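Local coordinates for pesticidial crystal protein CRY2AA (Bacillus thuringiensis serovar kurstaki, PDB 1I5P) that kills dipteran and lepidopteran larvae by binding to their midgut epithelial cells and promoting colloid-osmotic lysis, at residues R237-D240 against M241-R245; Q291-P294 against F295-L299; P441-Y444 against N445-R448. All coordinates share one frame; numbering follows the deposited sequence.

Contact 1 of 3, residues R237-D240 against M241-R245; sequences RLHD and MLEFR
Glu243 reaches back one helical turn and lays its CG over one face of the His239 ring. Glu243 CG stands 3.9 Å from the centroid of the His239 ring, displaced toward the rim: a CH-pi contact, 21° off the ring normal. The glutamate chain bends at chi2, which carries the carboxylate across the ring with the two planes 38° apart. OE2 of Glu243 comes within 3.2 Å of CE1 of His239. The direct approach of His239 NE2 to either carboxylate oxygen is too poorly angled to be a hydrogen bond. A water joins the two groups instead. It lies in the plane of the imidazole, 2.7 Å from His239 NE2, and donates to Glu243 OE1. A second water donates to both OE1 of Glu243 and OD2 of Asp240, so it links two carboxylates that would probably repel each other if both are charged. Farther out, His239 ND1 bonds to the carbonyl of Ser278, and Glu243 OE2 to His46.

All this lies on the first turns of helix 238-259, in the helical N-terminal domain of the three-domain delta-endotoxin fold. Arg237 is the N-cap residue, and its carbonyl takes the amide of Met241. Leu242 N gives a nearly straight bond to Leu238 O, at 2.9 Å.

On another side of the helix, Leu238 and Leu242 cross obliquely. CD1 of Leu238 lies 3.9 Å from CG of Leu242. Leu238 turns its CG away from its own amide nitrogen (chi1 -173°), which brings its branched end nearer the next turn. Both leucines also pack on Ser278 of strand 275-278.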
ATOM      1  N   ARG A 237      -0.153 -20.303  -7.624  1.00 16.81           N
ATOM      2  CA  ARG A 237      -1.383 -20.248  -6.846  1.00 17.83           C
ATOM      3  C   ARG A 237      -1.572 -18.840  -6.282  1.00 16.23           C
ATOM      4  O   ARG A 237      -0.613 -18.068  -6.184  1.00 14.85           O
ATOM      5  CB  ARG A 237      -1.333 -21.271  -5.719  1.00 20.82           C
ATOM      6  CG  ARG A 237      -1.152 -22.703  -6.198  1.00 28.32           C
ATOM      7  CD  ARG A 237      -1.893 -23.639  -5.270  1.00 32.55           C
ATOM      8  NE  ARG A 237      -1.102 -24.795  -4.865  1.00 39.78           N
ATOM      9  CZ  ARG A 237      -1.267 -25.430  -3.708  1.00 42.25           C
ATOM     10  NH1 ARG A 237      -2.190 -25.011  -2.848  1.00 40.84           N
ATOM     11  NH2 ARG A 237      -0.517 -26.482  -3.407  1.00 44.07           N
ATOM     12  N   LEU A 238      -2.808 -18.511  -5.912  1.00 14.23           N
ATOM     13  CA  LEU A 238      -3.121 -17.183  -5.385  1.00 12.30           C
ATOM     14  C   LEU A 238      -2.202 -16.742  -4.256  1.00 11.35           C
ATOM     15  O   LEU A 238      -1.637 -15.646  -4.293  1.00 11.48           O
ATOM     16  CB  LEU A 238      -4.572 -17.128  -4.897  1.00  9.44           C
ATOM     17  CG  LEU A 238      -5.053 -15.735  -4.490  1.00  9.07           C
ATOM     18  CD1 LEU A 238      -4.900 -14.790  -5.672  1.00  9.36           C
ATOM     19  CD2 LEU A 238      -6.507 -15.786  -4.032  1.00  7.50           C
ATOM     20  N   HIS A 239      -2.056 -17.600  -3.252  1.00 11.01           N
ATOM     21  CA  HIS A 239      -1.214 -17.279  -2.114  1.00 13.18           C
ATOM     22  C   HIS A 239       0.163 -16.780  -2.556  1.00 14.30           C
ATOM     23  O   HIS A 239       0.644 -15.750  -2.079  1.00 14.17           O
ATOM     24  CB  HIS A 239      -1.052 -18.502  -1.213  1.00 12.97           C
ATOM     25  CG  HIS A 239      -0.080 -18.292  -0.097  1.00 16.83           C
ATOM     26  ND1 HIS A 239      -0.377 -17.540   1.018  1.00 13.52           N
ATOM     27  CD2 HIS A 239       1.212 -18.672   0.037  1.00 16.09           C
ATOM     28  CE1 HIS A 239       0.691 -17.464   1.791  1.00 14.10           C
ATOM     29  NE2 HIS A 239       1.670 -18.141   1.217  1.00 15.41           N
ATOM     30  N   ASP A 240       0.791 -17.508  -3.475  1.00 15.15           N
ATOM     31  CA  ASP A 240       2.120 -17.140  -3.960  1.00 15.26           C
ATOM     32  C   ASP A 240       2.140 -15.884  -4.820  1.00 13.22           C
ATOM     33  O   ASP A 240       3.092 -15.110  -4.773  1.00 11.99           O
ATOM     34  CB  ASP A 240       2.735 -18.314  -4.721  1.00 19.65           C
ATOM     35  CG  ASP A 240       3.133 -19.452  -3.800  1.00 24.11           C
ATOM     36  OD1 ASP A 240       3.057 -20.624  -4.232  1.00 29.69           O
ATOM     37  OD2 ASP A 240       3.530 -19.168  -2.649  1.00 24.72           O
ATOM     38  N   MET A 241       1.094 -15.674  -5.607  1.00 11.37           N
ATOM     39  CA  MET A 241       1.031 -14.480  -6.434  1.00 12.10           C
ATOM     40  C   MET A 241       0.957 -13.247  -5.537  1.00 11.23           C
ATOM     41  O   MET A 241       1.673 -12.270  -5.751  1.00 11.78           O
ATOM     42  CB  MET A 241      -0.189 -14.523  -7.356  1.00 11.34           C
ATOM     43  CG  MET A 241      -0.403 -13.236  -8.134  1.00 12.24           C
ATOM     44  SD  MET A 241      -1.703 -13.380  -9.347  1.00 16.72           S
ATOM     45  CE  MET A 241      -0.778 -14.018 -10.725  1.00 15.36           C
ATOM     46  N   LEU A 242       0.092 -13.296  -4.530  1.00 11.11           N
ATOM     47  CA  LEU A 242      -0.059 -12.170  -3.614  1.00 12.57           C
ATOM     48  C   LEU A 242       1.210 -11.898  -2.804  1.00 13.86           C
ATOM     49  O   LEU A 242       1.580 -10.739  -2.589  1.00 15.88           O
ATOM     50  CB  LEU A 242      -1.246 -12.411  -2.671  1.00  8.35           C
ATOM     51  CG  LEU A 242      -2.594 -12.575  -3.376  1.00  9.06           C
ATOM     52  CD1 LEU A 242      -3.723 -12.654  -2.343  1.00  9.90           C
ATOM     53  CD2 LEU A 242      -2.816 -11.396  -4.323  1.00  9.51           C
ATOM     54  N   GLU A 243       1.878 -12.955  -2.350  1.00 12.15           N
ATOM     55  CA  GLU A 243       3.100 -12.779  -1.568  1.00 12.36           C
ATOM     56  C   GLU A 243       4.224 -12.202  -2.419  1.00 13.40           C
ATOM     57  O   GLU A 243       5.053 -11.432  -1.930  1.00 14.23           O
ATOM     58  CB  GLU A 243       3.558 -14.107  -0.966  1.00 11.95           C
ATOM     59  CG  GLU A 243       2.599 -14.712   0.036  1.00 14.17           C
ATOM     60  CD  GLU A 243       3.317 -15.345   1.213  1.00 15.27           C
ATOM     61  OE1 GLU A 243       4.358 -15.999   0.997  1.00 17.05           O
ATOM     62  OE2 GLU A 243       2.839 -15.191   2.354  1.00 13.13           O
ATOM     63  N   PHE A 244       4.265 -12.588  -3.688  1.00 12.54           N
ATOM     64  CA  PHE A 244       5.285 -12.063  -4.574  1.00 10.86           C
ATOM     65  C   PHE A 244       5.097 -10.552  -4.634  1.00 10.32           C
ATOM     66  O   PHE A 244       6.059  -9.793  -4.572  1.00  8.80           O
ATOM     67  CB  PHE A 244       5.140 -12.650  -5.980  1.00 13.50           C
ATOM     68  CG  PHE A 244       6.128 -12.097  -6.975  1.00 13.08           C
ATOM     69  CD1 PHE A 244       7.456 -12.511  -6.964  1.00 15.92           C
ATOM     70  CD2 PHE A 244       5.735 -11.144  -7.909  1.00 15.01           C
ATOM     71  CE1 PHE A 244       8.377 -11.991  -7.870  1.00 16.75           C
ATOM     72  CE2 PHE A 244       6.649 -10.613  -8.823  1.00 15.73           C
ATOM     73  CZ  PHE A 244       7.974 -11.037  -8.801  1.00 17.55           C
ATOM     74  N   ARG A 245       3.841 -10.124  -4.757  1.00  9.46           N
ATOM     75  CA  ARG A 245       3.520  -8.700  -4.830  1.00 11.37           C
ATOM     76  C   ARG A 245       3.837  -8.004  -3.513  1.00 11.15           C
ATOM     77  O   ARG A 245       4.454  -6.940  -3.495  1.00 11.70           O
ATOM     78  CB  ARG A 245       2.036  -8.495  -5.164  1.00 12.25           C
ATOM     79  CG  ARG A 245       1.582  -7.037  -5.085  1.00 10.91           C
ATOM     80  CD  ARG A 245       0.122  -6.886  -5.477  1.00 13.56           C
ATOM     81  NE  ARG A 245      -0.338  -5.508  -5.331  1.00 14.22           N
ATOM     82  CZ  ARG A 245      -0.493  -4.887  -4.164  1.00 16.76           C
ATOM     83  NH1 ARG A 245      -0.233  -5.516  -3.026  1.00 14.44           N
ATOM     84  NH2 ARG A 245      -0.903  -3.627  -4.138  1.00 15.63           N
TER
HETATM   85  O   HOH W   1       4.071 -18.622   2.421  1.00 28.17           O
HETATM   86  O   HOH W   2       5.063 -17.258  -1.440  1.00 22.89           O

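Contact 2 of 3, residues Q291-P294 against F295-L299; sequences QNWP and FLYSL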
ATOM      1  N   GLN A 291      -2.491 -12.171 -16.526  1.00 17.30           N
ATOM      2  CA  GLN A 291      -3.711 -11.765 -17.220  1.00 18.90           C
ATOM      3  C   GLN A 291      -4.936 -11.853 -16.306  1.00 17.48           C
ATOM      4  O   GLN A 291      -5.939 -11.178 -16.534  1.00 17.52           O
ATOM      5  CB  GLN A 291      -3.925 -12.627 -18.469  1.00 20.39           C
ATOM      6  CG  GLN A 291      -2.985 -12.286 -19.627  1.00 28.65           C
ATOM      7  CD  GLN A 291      -3.236 -13.132 -20.871  1.00 32.19           C
ATOM      8  OE1 GLN A 291      -2.706 -12.846 -21.947  1.00 35.10           O
ATOM      9  NE2 GLN A 291      -4.041 -14.183 -20.727  1.00 32.17           N
ATOM     10  N   ASN A 292      -4.834 -12.679 -15.270  1.00 15.68           N
ATOM     11  CA  ASN A 292      -5.915 -12.865 -14.307  1.00 15.92           C
ATOM     12  C   ASN A 292      -5.877 -11.834 -13.185  1.00 15.17           C
ATOM     13  O   ASN A 292      -6.860 -11.651 -12.470  1.00 14.93           O
ATOM     14  CB  ASN A 292      -5.816 -14.241 -13.643  1.00 14.96           C
ATOM     15  CG  ASN A 292      -5.757 -15.375 -14.637  1.00 16.89           C
ATOM     16  OD1 ASN A 292      -5.141 -16.403 -14.369  1.00 16.21           O
ATOM     17  ND2 ASN A 292      -6.406 -15.204 -15.782  1.00 13.77           N
ATOM     18  N   TRP A 293      -4.734 -11.179 -13.023  1.00 14.90           N
ATOM     19  CA  TRP A 293      -4.556 -10.221 -11.940  1.00 16.94           C
ATOM     20  C   TRP A 293      -5.563  -9.073 -11.923  1.00 16.18           C
ATOM     21  O   TRP A 293      -6.140  -8.778 -10.876  1.00 16.91           O
ATOM     22  CB  TRP A 293      -3.120  -9.671 -11.947  1.00 15.78           C
ATOM     23  CG  TRP A 293      -2.813  -8.761 -10.786  1.00 13.18           C
ATOM     24  CD1 TRP A 293      -2.236  -7.524 -10.848  1.00 14.69           C
ATOM     25  CD2 TRP A 293      -3.117  -8.993  -9.403  1.00 11.94           C
ATOM     26  NE1 TRP A 293      -2.172  -6.966  -9.590  1.00 11.44           N
ATOM     27  CE2 TRP A 293      -2.705  -7.844  -8.687  1.00 12.85           C
ATOM     28  CE3 TRP A 293      -3.702 -10.054  -8.701  1.00 13.46           C
ATOM     29  CZ2 TRP A 293      -2.860  -7.728  -7.297  1.00 12.20           C
ATOM     30  CZ3 TRP A 293      -3.856  -9.938  -7.314  1.00 12.56           C
ATOM     31  CH2 TRP A 293      -3.437  -8.781  -6.633  1.00 13.26           C
ATOM     32  N   PRO A 294      -5.793  -8.416 -13.075  1.00 17.64           N
ATOM     33  CA  PRO A 294      -6.748  -7.307 -13.115  1.00 15.96           C
ATOM     34  C   PRO A 294      -8.077  -7.679 -12.493  1.00 16.45           C
ATOM     35  O   PRO A 294      -8.638  -6.913 -11.710  1.00 15.59           O
ATOM     36  CB  PRO A 294      -6.848  -6.999 -14.607  1.00 17.92           C
ATOM     37  CG  PRO A 294      -5.438  -7.262 -15.063  1.00 16.44           C
ATOM     38  CD  PRO A 294      -5.169  -8.600 -14.397  1.00 17.73           C
ATOM     39  N   PHE A 295      -8.578  -8.863 -12.831  1.00 14.86           N
ATOM     40  CA  PHE A 295      -9.841  -9.310 -12.266  1.00 14.89           C
ATOM     41  C   PHE A 295      -9.738  -9.451 -10.758  1.00 13.53           C
ATOM     42  O   PHE A 295     -10.597  -8.960 -10.021  1.00 13.05           O
ATOM     43  CB  PHE A 295     -10.275 -10.667 -12.829  1.00 13.67           C
ATOM     44  CG  PHE A 295     -11.329 -11.345 -11.991  1.00 14.62           C
ATOM     45  CD1 PHE A 295     -12.671 -10.980 -12.099  1.00 13.79           C
ATOM     46  CD2 PHE A 295     -10.970 -12.281 -11.027  1.00 13.45           C
ATOM     47  CE1 PHE A 295     -13.636 -11.528 -11.259  1.00 14.21           C
ATOM     48  CE2 PHE A 295     -11.933 -12.840 -10.174  1.00 15.23           C
ATOM     49  CZ  PHE A 295     -13.268 -12.460 -10.295  1.00 15.55           C
ATOM     50  N   LEU A 296      -8.690 -10.134 -10.306  1.00 12.43           N
ATOM     51  CA  LEU A 296      -8.493 -10.373  -8.880  1.00 12.51           C
ATOM     52  C   LEU A 296      -8.443  -9.113  -8.020  1.00 13.25           C
ATOM     53  O   LEU A 296      -9.156  -9.013  -7.025  1.00 15.70           O
ATOM     54  CB  LEU A 296      -7.233 -11.217  -8.663  1.00  9.95           C
ATOM     55  CG  LEU A 296      -7.337 -12.651  -9.193  1.00 11.79           C
ATOM     56  CD1 LEU A 296      -5.983 -13.364  -9.104  1.00 10.00           C
ATOM     57  CD2 LEU A 296      -8.404 -13.399  -8.397  1.00  8.47           C
ATOM     58  N   TYR A 297      -7.621  -8.141  -8.392  1.00 14.57           N
ATOM     59  CA  TYR A 297      -7.559  -6.944  -7.574  1.00 14.76           C
ATOM     60  C   TYR A 297      -8.793  -6.052  -7.735  1.00 16.07           C
ATOM     61  O   TYR A 297      -9.090  -5.239  -6.862  1.00 15.11           O
ATOM     62  CB  TYR A 297      -6.253  -6.170  -7.830  1.00 12.92           C
ATOM     63  CG  TYR A 297      -6.151  -5.399  -9.126  1.00 12.38           C
ATOM     64  CD1 TYR A 297      -6.940  -4.273  -9.361  1.00 10.65           C
ATOM     65  CD2 TYR A 297      -5.200  -5.742 -10.084  1.00 10.43           C
ATOM     66  CE1 TYR A 297      -6.781  -3.505 -10.511  1.00 10.60           C
ATOM     67  CE2 TYR A 297      -5.032  -4.975 -11.243  1.00 11.06           C
ATOM     68  CZ  TYR A 297      -5.826  -3.857 -11.444  1.00 10.99           C
ATOM     69  OH  TYR A 297      -5.639  -3.073 -12.562  1.00 13.71           O
ATOM     70  N   SER A 298      -9.529  -6.211  -8.836  1.00 16.61           N
ATOM     71  CA  SER A 298     -10.738  -5.408  -9.028  1.00 15.34           C
ATOM     72  C   SER A 298     -11.796  -5.965  -8.084  1.00 15.82           C
ATOM     73  O   SER A 298     -12.688  -5.243  -7.631  1.00 15.98           O
ATOM     74  CB  SER A 298     -11.235  -5.474 -10.482  1.00 13.80           C
ATOM     75  OG  SER A 298     -11.861  -6.712 -10.777  1.00 13.29           O
ATOM     76  N   LEU A 299     -11.666  -7.256  -7.777  1.00 14.79           N
ATOM     77  CA  LEU A 299     -12.589  -7.947  -6.884  1.00 13.21           C
ATOM     78  C   LEU A 299     -12.244  -7.689  -5.423  1.00 13.64           C
ATOM     79  O   LEU A 299     -13.126  -7.450  -4.599  1.00 10.36           O
ATOM     80  CB  LEU A 299     -12.543  -9.452  -7.139  1.00 14.03           C
ATOM     81  CG  LEU A 299     -13.280 -10.348  -6.138  1.00 13.10           C
ATOM     82  CD1 LEU A 299     -14.779 -10.154  -6.275  1.00 14.17           C
ATOM     83  CD2 LEU A 299     -12.913 -11.805  -6.390  1.00 13.95           C
TER
HETATM   84  O   HOH W   3      -8.175 -10.391 -15.318  1.00 15.08           O
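Trp293 and Tyr297, one turn apart, meet as an edge-to-face (T-shaped) aromatic pair. The edge of the tyrosine points at the five-membered ring of the tryptophan, with centroids 4.8 Å apart and planes at 64°. The leading atom is CD2 of Tyr297, 3.3 Å from NE1 of Trp293 and offset toward the rim of the indole. CB of Tyr297 lies over the six-membered ring of Trp293, 4.0 Å from that ring's centroid, in a CH-pi contact. Tyr297 holds CG between its backbone N and carbonyl carbon (chi1 74°). This turns the phenol back along the helix, where it also meets Pro294: Tyr297 CE2 approaches Pro294 CA, and the carbonyl O of Pro294 lies over the centre of the Tyr297 ring.

Apolar packing adds Leu296, whose CB lies 3.7 Å from CE3 of Trp293.

The helix backbone supplies three bonds between the segments. Tyr297 N bonds to Trp293 O at 3.0 Å, Leu296 N to Asn292 O, and Ser298 N to Pro294 O. Separately, the hydroxyl of Ser298 donates to Phe295 O at 2.7 Å, and the same carbonyl also takes the amide of Leu299. A water accepts from Phe295 N at 2.9 Å and donates to Gln291 O.

The polar ends of the aromatic pair converge on Glu514: Trp293 NE1 bonds to its carboxylate and Tyr297 OH to its backbone N. Helix 293-300 belongs to the middle domain. Its Trp293 packs on helix 238-259 and on Phe231 of helix 202-232, while Phe295 packs on helix 435-438.

Contact 3 of 3, residues P441-Y444 against N445-R448; sequences PLHY and NQIR
Residues His443 to Gln446 form a beta turn, close to type II, in the loop between helix 435-438 and strand 462-469 of the beta-prism middle domain. The chain bends sharply at Tyr444 and Asn445, and Gln446 N bonds to His443 O at 3.0 Å across the turn. Gln446 then folds back over His443. Gln446 CB sits over the centre of the His443 imidazole, 3.3 Å from the centroid and 9° off the normal, in a close CH-pi contact. The amide follows with its plane 22° from the ring. With the chain extended beyond CG, OE1 of Gln446 arrives at the backbone and accepts from His443 N at 3.1 Å. The ring is fixed separately: His443 ND1 donates to Tyr444 O at 2.8 Å, from above the carbonyl plane.

CD1 of Leu442 presses on one face of the Arg448 guanidinium, 3.4 Å from Arg448 NH2. The side chain of Asn445 stacks over the Tyr444 ring, the two planes 23° apart.

Arg448 uses its N-H groups on Asp437, in a salt bridge, and on the carbonyl of Arg440. The guanidinium is thus gripped by polar atoms while a methyl group covers one face, which should limit its rotation.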
ATOM      1  N   PRO A 441     -12.929  -8.038 -15.622  1.00 20.79           N
ATOM      2  CA  PRO A 441     -12.637  -7.329 -14.376  1.00 20.07           C
ATOM      3  C   PRO A 441     -13.857  -6.558 -13.900  1.00 18.25           C
ATOM      4  O   PRO A 441     -14.629  -6.062 -14.711  1.00 13.96           O
ATOM      5  CB  PRO A 441     -11.494  -6.405 -14.775  1.00 19.19           C
ATOM      6  CG  PRO A 441     -10.780  -7.208 -15.809  1.00 18.84           C
ATOM      7  CD  PRO A 441     -11.940  -7.687 -16.653  1.00 17.96           C
ATOM      8  N   LEU A 442     -14.036  -6.465 -12.588  1.00 17.60           N
ATOM      9  CA  LEU A 442     -15.175  -5.732 -12.042  1.00 18.91           C
ATOM     10  C   LEU A 442     -14.953  -4.229 -12.100  1.00 18.45           C
ATOM     11  O   LEU A 442     -13.812  -3.766 -12.107  1.00 16.55           O
ATOM     12  CB  LEU A 442     -15.424  -6.133 -10.588  1.00 20.54           C
ATOM     13  CG  LEU A 442     -16.085  -7.480 -10.319  1.00 22.58           C
ATOM     14  CD1 LEU A 442     -15.327  -8.584 -11.022  1.00 26.20           C
ATOM     15  CD2 LEU A 442     -16.115  -7.717  -8.820  1.00 25.51           C
ATOM     16  N   HIS A 443     -16.043  -3.467 -12.157  1.00 17.18           N
ATOM     17  CA  HIS A 443     -15.928  -2.016 -12.172  1.00 16.11           C
ATOM     18  C   HIS A 443     -16.001  -1.554 -10.725  1.00 17.12           C
ATOM     19  O   HIS A 443     -16.137  -2.380  -9.815  1.00 14.93           O
ATOM     20  CB  HIS A 443     -17.043  -1.376 -13.018  1.00 17.33           C
ATOM     21  CG  HIS A 443     -18.431  -1.627 -12.513  1.00 16.66           C
ATOM     22  ND1 HIS A 443     -18.935  -1.019 -11.383  1.00 16.54           N
ATOM     23  CD2 HIS A 443     -19.430  -2.397 -13.004  1.00 14.05           C
ATOM     24  CE1 HIS A 443     -20.186  -1.403 -11.201  1.00 16.29           C
ATOM     25  NE2 HIS A 443     -20.511  -2.239 -12.171  1.00 15.70           N
ATOM     26  N   TYR A 444     -15.898  -0.246 -10.505  1.00 17.90           N
ATOM     27  CA  TYR A 444     -15.935   0.314  -9.159  1.00 16.68           C
ATOM     28  C   TYR A 444     -17.150  -0.181  -8.369  1.00 18.97           C
ATOM     29  O   TYR A 444     -18.295  -0.016  -8.796  1.00 18.31           O
ATOM     30  CB  TYR A 444     -15.948   1.841  -9.230  1.00 18.48           C
ATOM     31  CG  TYR A 444     -15.718   2.522  -7.900  1.00 16.46           C
ATOM     32  CD1 TYR A 444     -14.435   2.607  -7.349  1.00 16.98           C
ATOM     33  CD2 TYR A 444     -16.781   3.081  -7.189  1.00 13.47           C
ATOM     34  CE1 TYR A 444     -14.217   3.239  -6.119  1.00 15.82           C
ATOM     35  CE2 TYR A 444     -16.578   3.712  -5.960  1.00 14.56           C
ATOM     36  CZ  TYR A 444     -15.290   3.789  -5.434  1.00 14.89           C
ATOM     37  OH  TYR A 444     -15.086   4.422  -4.233  1.00 12.24           O
ATOM     38  N   ASN A 445     -16.886  -0.793  -7.216  1.00 16.83           N
ATOM     39  CA  ASN A 445     -17.931  -1.316  -6.344  1.00 18.22           C
ATOM     40  C   ASN A 445     -18.971  -2.179  -7.042  1.00 19.00           C
ATOM     41  O   ASN A 445     -20.134  -2.198  -6.642  1.00 17.13           O
ATOM     42  CB  ASN A 445     -18.639  -0.170  -5.609  1.00 17.43           C
ATOM     43  CG  ASN A 445     -17.778   0.444  -4.526  1.00 17.52           C
ATOM     44  OD1 ASN A 445     -18.184   1.396  -3.856  1.00 18.67           O
ATOM     45  ND2 ASN A 445     -16.581  -0.101  -4.345  1.00 12.50           N
ATOM     46  N   GLN A 446     -18.566  -2.890  -8.083  1.00 19.85           N
ATOM     47  CA  GLN A 446     -19.510  -3.754  -8.764  1.00 19.57           C
ATOM     48  C   GLN A 446     -19.847  -4.924  -7.867  1.00 21.54           C
ATOM     49  O   GLN A 446     -18.960  -5.542  -7.279  1.00 21.53           O
ATOM     50  CB  GLN A 446     -18.935  -4.281 -10.077  1.00 20.64           C
ATOM     51  CG  GLN A 446     -19.728  -5.450 -10.656  1.00 21.47           C
ATOM     52  CD  GLN A 446     -19.432  -5.694 -12.118  1.00 21.09           C
ATOM     53  OE1 GLN A 446     -18.305  -5.500 -12.579  1.00 20.49           O
ATOM     54  NE2 GLN A 446     -20.440  -6.140 -12.856  1.00 21.60           N
ATOM     55  N   ILE A 447     -21.135  -5.221  -7.755  1.00 21.42           N
ATOM     56  CA  ILE A 447     -21.575  -6.337  -6.943  1.00 22.72           C
ATOM     57  C   ILE A 447     -21.888  -7.495  -7.879  1.00 23.47           C
ATOM     58  O   ILE A 447     -22.916  -7.504  -8.553  1.00 21.92           O
ATOM     59  CB  ILE A 447     -22.830  -5.979  -6.125  1.00 24.66           C
ATOM     60  CG1 ILE A 447     -22.527  -4.793  -5.203  1.00 25.84           C
ATOM     61  CG2 ILE A 447     -23.283  -7.185  -5.319  1.00 22.42           C
ATOM     62  CD1 ILE A 447     -21.405  -5.046  -4.199  1.00 25.22           C
ATOM     63  N   ARG A 448     -20.979  -8.462  -7.935  1.00 24.91           N
ATOM     64  CA  ARG A 448     -21.162  -9.629  -8.790  1.00 27.97           C
ATOM     65  C   ARG A 448     -20.856 -10.876  -7.970  1.00 29.53           C
ATOM     66  O   ARG A 448     -19.907 -10.890  -7.182  1.00 29.63           O
ATOM     67  CB  ARG A 448     -20.217  -9.564  -9.997  1.00 27.77           C
ATOM     68  CG  ARG A 448     -20.644 -10.438 -11.170  1.00 29.44           C
ATOM     69  CD  ARG A 448     -19.456 -10.867 -12.039  1.00 30.06           C
ATOM     70  NE  ARG A 448     -18.787  -9.760 -12.725  1.00 28.70           N
ATOM     71  CZ  ARG A 448     -17.619  -9.875 -13.357  1.00 28.92           C
ATOM     72  NH1 ARG A 448     -16.994 -11.045 -13.385  1.00 28.25           N
ATOM     73  NH2 ARG A 448     -17.073  -8.828 -13.961  1.00 29.35           N
TER

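Overall arrangement
From the N terminus, contact 1 comes first, at the start of helix 238-259 in the N-terminal helical domain. Contact 2 follows on helix 293-300, and contact 3 in the loop after helix 435-438. Contacts 1 and 2 each close a helical turn, and contact 3 closes a beta turn in the loop. They stand in series, with neither nesting nor crossing. Contacts 1 and 2 touch across the domain boundary: Leu242 and Arg245 pack on Trp293, and Leu238 on Leu296. Contacts 2 and 3 join within the middle domain, through a probable Ser298–Leu442 hydrogen bond and packing of Phe295 on Leu442. Contacts 1 and 3 do not meet, their nearest atoms being about 13 Å apart. Helix 293-300 therefore bridges the two.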